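Local structure of putative methyltransferase (Emericella variicolor, 7DMB) at residues R91-L94 / A95-Y98; E99-Q103 / P104-Q108. The protein probably transfers methyl groups from S-adenosylmethionine, acting in trans with a polyketide synthase in calbistrin biosynthesis, and binds the product S-adenosyl-L-homocysteine. One frame throughout, in Å; residues are numbered along the deposited sequence.

Contact 1: R91-L94 / A95-Y98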
loop_
_atom_site.group_PDB
_atom_site.type_symbol
_atom_site.label_atom_id
_atom_site.label_comp_id
_atom_site.label_asym_id
_atom_site.label_seq_id
_atom_site.Cartn_x
_atom_site.Cartn_y
_atom_site.Cartn_z
ATOM N N ARG A 91 12.515 15.924 9.288
ATOM C CA ARG A 91 12.457 17.359 9.559
ATOM C C ARG A 91 12.977 18.166 8.365
ATOM O O ARG A 91 12.319 19.106 7.900
ATOM C CB ARG A 91 13.254 17.692 10.827
ATOM C CG ARG A 91 13.468 19.202 11.047
ATOM C CD ARG A 91 13.879 19.587 12.481
ATOM N NE ARG A 91 15.230 19.152 12.833
ATOM C CZ ARG A 91 15.703 19.095 14.077
ATOM N NH1 ARG A 91 14.946 19.468 15.102
ATOM N NH2 ARG A 91 16.941 18.663 14.296
ATOM N N ASN A 92 14.154 17.798 7.845
ATOM C CA ASN A 92 14.714 18.498 6.690
ATOM C C ASN A 92 13.798 18.382 5.479
ATOM O O ASN A 92 13.524 19.377 4.800
ATOM C CB ASN A 92 16.102 17.946 6.359
ATOM C CG ASN A 92 17.149 18.342 7.389
ATOM O OD1 ASN A 92 16.969 19.302 8.154
ATOM N ND2 ASN A 92 18.254 17.605 7.413
ATOM N N TRP A 93 13.325 17.162 5.186
ATOM C CA TRP A 93 12.374 16.978 4.092
ATOM C C TRP A 93 11.115 17.811 4.305
ATOM O O TRP A 93 10.639 18.478 3.378
ATOM C CB TRP A 93 11.997 15.497 3.934
ATOM C CG TRP A 93 10.848 15.336 2.974
ATOM C CD1 TRP A 93 10.910 15.388 1.610
ATOM C CD2 TRP A 93 9.466 15.163 3.304
ATOM N NE1 TRP A 93 9.657 15.236 1.072
ATOM C CE2 TRP A 93 8.751 15.102 2.089
ATOM C CE3 TRP A 93 8.764 15.049 4.505
ATOM C CZ2 TRP A 93 7.371 14.929 2.042
ATOM C CZ3 TRP A 93 7.386 14.863 4.452
ATOM C CH2 TRP A 93 6.708 14.807 3.232
ATOM N N LEU A 94 10.552 17.785 5.513
ATOM C CA LEU A 94 9.304 18.511 5.736
ATOM C C LEU A 94 9.498 20.020 5.593
ATOM O O LEU A 94 8.630 20.698 5.041
ATOM C CB LEU A 94 8.711 18.166 7.103
ATOM C CG LEU A 94 7.196 18.413 7.185
ATOM C CD1 LEU A 94 6.491 17.763 6.040
ATOM C CD2 LEU A 94 6.621 17.931 8.491
ATOM N N ALA A 95 10.628 20.559 6.071
ATOM C CA ALA A 95 10.930 21.978 5.865
ATOM C C ALA A 95 10.970 22.334 4.385
ATOM O O ALA A 95 10.546 23.426 3.994
ATOM C CB ALA A 95 12.267 22.355 6.510
ATOM N N SER A 96 11.486 21.432 3.548
ATOM C CA SER A 96 11.571 21.736 2.124
ATOM C C SER A 96 10.198 21.668 1.461
ATOM O O SER A 96 9.892 22.464 0.567
ATOM C CB SER A 96 12.563 20.792 1.449
ATOM O OG SER A 96 11.932 19.587 1.067
ATOM N N GLU A 97 9.337 20.746 1.906
ATOM C CA GLU A 97 7.981 20.704 1.362
ATOM C C GLU A 97 7.174 21.920 1.822
ATOM O O GLU A 97 6.444 22.521 1.030
ATOM C CB GLU A 97 7.306 19.384 1.752
ATOM C CG GLU A 97 6.238 18.865 0.776
ATOM C CD GLU A 97 6.764 18.524 -0.626
ATOM O OE1 GLU A 97 7.939 18.153 -0.788
ATOM O OE2 GLU A 97 5.975 18.606 -1.583
ATOM N N TYR A 98 7.326 22.323 3.085
ATOM C CA TYR A 98 6.699 23.554 3.565
ATOM C C TYR A 98 7.065 24.768 2.705
ATOM O O TYR A 98 6.242 25.674 2.513
ATOM C CB TYR A 98 7.095 23.800 5.020
ATOM C CG TYR A 98 6.812 25.203 5.508
ATOM C CD1 TYR A 98 5.542 25.552 5.943
ATOM C CD2 TYR A 98 7.817 26.183 5.533
ATOM C CE1 TYR A 98 5.266 26.816 6.398
ATOM C CE2 TYR A 98 7.548 27.458 5.980
ATOM C CZ TYR A 98 6.271 27.773 6.417
ATOM O OH TYR A 98 5.970 29.042 6.869
#

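Contact 2: E99-Q103 / P104-Q108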
loop_
_atom_site.group_PDB
_atom_site.type_symbol
_atom_site.label_atom_id
_atom_site.label_comp_id
_atom_site.label_asym_id
_atom_site.label_seq_id
_atom_site.Cartn_x
_atom_site.Cartn_y
_atom_site.Cartn_z
ATOM N N GLU A 99 8.298 24.818 2.193
ATOM C CA GLU A 99 8.639 25.871 1.245
ATOM C C GLU A 99 7.811 25.754 -0.027
ATOM O O GLU A 99 7.454 26.774 -0.619
ATOM C CB GLU A 99 10.143 25.842 0.933
ATOM C CG GLU A 99 11.007 26.179 2.139
ATOM C CD GLU A 99 10.676 27.560 2.726
ATOM O OE1 GLU A 99 10.581 28.525 1.943
ATOM O OE2 GLU A 99 10.508 27.682 3.961
ATOM N N ARG A 100 7.439 24.529 -0.425
ATOM C CA ARG A 100 6.630 24.347 -1.629
ATOM C C ARG A 100 5.192 24.843 -1.454
ATOM O O ARG A 100 4.561 25.254 -2.440
ATOM C CB ARG A 100 6.615 22.872 -2.049
ATOM C CG ARG A 100 7.898 22.333 -2.673
ATOM C CD ARG A 100 7.687 20.874 -3.121
ATOM N NE ARG A 100 6.767 20.751 -4.261
ATOM C CZ ARG A 100 6.149 19.623 -4.624
ATOM N NH1 ARG A 100 6.341 18.493 -3.949
ATOM N NH2 ARG A 100 5.346 19.617 -5.681
ATOM N N PHE A 101 4.648 24.793 -0.231
ATOM C CA PHE A 101 3.289 25.285 0.008
ATOM C C PHE A 101 3.175 26.786 -0.249
ATOM O O PHE A 101 2.105 27.272 -0.627
ATOM C CB PHE A 101 2.847 25.035 1.454
ATOM C CG PHE A 101 2.991 23.621 1.928
ATOM C CD1 PHE A 101 2.950 22.559 1.053
ATOM C CD2 PHE A 101 3.139 23.368 3.279
ATOM C CE1 PHE A 101 3.083 21.253 1.512
ATOM C CE2 PHE A 101 3.260 22.086 3.747
ATOM C CZ PHE A 101 3.229 21.015 2.860
ATOM N N LYS A 102 4.239 27.536 -0.003
ATOM C CA LYS A 102 4.250 28.989 -0.161
ATOM C C LYS A 102 4.458 29.437 -1.605
ATOM O O LYS A 102 4.492 30.646 -1.868
ATOM C CB LYS A 102 5.332 29.577 0.733
ATOM C CG LYS A 102 5.187 29.093 2.160
ATOM C CD LYS A 102 6.193 29.731 3.097
ATOM C CE LYS A 102 7.553 29.123 2.903
ATOM N NZ LYS A 102 8.622 30.107 3.204
ATOM N N GLN A 103 4.602 28.495 -2.537
ATOM C CA GLN A 103 4.640 28.682 -3.974
ATOM C C GLN A 103 3.298 28.285 -4.592
ATOM O O GLN A 103 2.585 27.435 -4.047
ATOM C CB GLN A 103 5.765 27.846 -4.604
ATOM C CG GLN A 103 7.165 28.351 -4.288
ATOM C CD GLN A 103 7.392 29.785 -4.770
ATOM O OE1 GLN A 103 7.116 30.119 -5.926
ATOM N NE2 GLN A 103 7.893 30.639 -3.876
ATOM N N PRO A 104 2.920 28.889 -5.718
ATOM C CA PRO A 104 1.641 28.545 -6.355
ATOM C C PRO A 104 1.622 27.125 -6.902
ATOM O O PRO A 104 2.652 26.476 -7.078
ATOM C CB PRO A 104 1.525 29.569 -7.490
ATOM C CG PRO A 104 2.938 30.048 -7.713
ATOM C CD PRO A 104 3.541 30.063 -6.349
ATOM N N GLY A 105 0.413 26.645 -7.166
ATOM C CA GLY A 105 0.237 25.342 -7.797
ATOM C C GLY A 105 0.764 24.142 -7.036
ATOM O O GLY A 105 1.284 23.205 -7.654
ATOM N N TYR A 106 0.641 24.135 -5.709
ATOM C CA TYR A 106 0.994 22.921 -4.982
ATOM C C TYR A 106 0.030 21.808 -5.383
ATOM O O TYR A 106 -1.184 22.049 -5.467
ATOM C CB TYR A 106 0.970 23.117 -3.469
ATOM C CG TYR A 106 1.635 21.953 -2.788
ATOM C CD1 TYR A 106 3.025 21.868 -2.732
ATOM C CD2 TYR A 106 0.883 20.901 -2.248
ATOM C CE1 TYR A 106 3.658 20.787 -2.137
ATOM C CE2 TYR A 106 1.513 19.809 -1.643
ATOM C CZ TYR A 106 2.900 19.760 -1.598
ATOM O OH TYR A 106 3.541 18.696 -1.014
ATOM N N PRO A 107 0.521 20.603 -5.675
ATOM C CA PRO A 107 -0.357 19.566 -6.233
ATOM C C PRO A 107 -1.523 19.265 -5.309
ATOM O O PRO A 107 -1.341 18.987 -4.120
ATOM C CB PRO A 107 0.577 18.360 -6.385
ATOM C CG PRO A 107 1.895 18.952 -6.597
ATOM C CD PRO A 107 1.937 20.196 -5.736
ATOM N N GLN A 108 -2.732 19.370 -5.868
ATOM C CA GLN A 108 -3.983 19.060 -5.185
ATOM C C GLN A 108 -4.279 20.022 -4.038
ATOM O O GLN A 108 -5.287 19.850 -3.348
ATOM C CB GLN A 108 -3.993 17.598 -4.682
ATOM C CG GLN A 108 -4.472 16.589 -5.748
ATOM C CD GLN A 108 -4.345 15.128 -5.327
ATOM O OE1 GLN A 108 -3.385 14.743 -4.660
ATOM N NE2 GLN A 108 -5.319 14.305 -5.726
HETATM O O HOH W 1 3.887 24.647 -4.981
HETATM O O HOH W 2 -0.077 26.138 -4.043
#

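Contact 1: R91-L94 / A95-Y98
W93 and E97, one helical turn apart, both hold CG anti to the backbone N, and a bend at chi2 of E97 (63°) then swings its carboxylate beside the indole. NE1 of W93 and OE1 of E97 end 3.9 Å apart, too long for a hydrogen bond; ring and carboxylate planes are only 25° from parallel, and OE1 approaches the ring obliquely. The other oxygen, OE2, is engaged further along the chain by R100 and Y106. In the same turn, the hydroxyl of S96 sits between its own N and carbonyl carbon (chi1 86°), which folds OG back onto W93 O, 2.9 Å away. That carbonyl also accepts the regular helical bond from E97 N at 3.0 Å, so two donors grip it, the amide almost in line with the carbonyl bond and the hydroxyl well to one side. Around this pair the alpha-helical ladder runs on, A95 N to R91 O and Y98 N to L94 O, both 2.9 Å. L94 packs on A70, M73 and Q74 of helix 56-79, and R91 NH1 reaches L77 O and A80 O near that helix's end; W93 instead touches K318 and W331 in loops.

Contact 2: E99-Q103 / P104-Q108
Y106 N donates to a water over 2.7 Å, and the same water lies 3.0 Å from Q103 O, which it can serve as donor although other acceptors compete for its protons; it bridges the turn by which the chain leaves helix 85-101. A second water, under the same competition, spans the turn from R100 O to P104 O. G105, with positive phi, helps the backbone double back through this Pro-Gly turn, and Y106 returns over the final helical residues. There its ring forms a T-shaped (edge-to-face) pair with F101. Planes 86° apart and centroids 4.9 Å apart put the CD1-CE1 edge of F101 over one face of the tyrosine, with F101 CE1 3.5 Å from Y106 CZ. F101, buried, also packs on V67 and I71 of helix 56-79 and V116 of helix 112-117. R100 comes from another direction: its CB meets the edge of the tyrosine ring, 3.6 Å from Y106 CE1. A bend at chi3 (69°) brings the guanidinium round so that this same CE1 lies over its centre; the planes are 50° apart, too inclined for a flat stack. R100 NH1 and Y106 OH share E97 as partner. On the face of the tyrosine away from F101, P107 CD lies toward the rim, 3.5 Å from R100 NH2.

How the contacts relate
Helix 85-101 follows helix 56-79 and lies against it. Contact 1 comes first, wholly within the helix, and closes no loop beyond ordinary helical turns. Contact 2 starts at the very next residue, takes in the last turn and closes the short loop that leads toward helix 112-117. The two are in series, neither nesting nor crossing, with centres about 13 Å apart. They are joined where the chain turns back: E97 OE2 in contact 1 lies 2.5 Å from Y106 OH in contact 2, a probable hydrogen bond. Together they tie helix 85-101 and its exit loop to helix 56-79, and contact 2 adds helix 112-117, away from the S-adenosyl-L-homocysteine pocket.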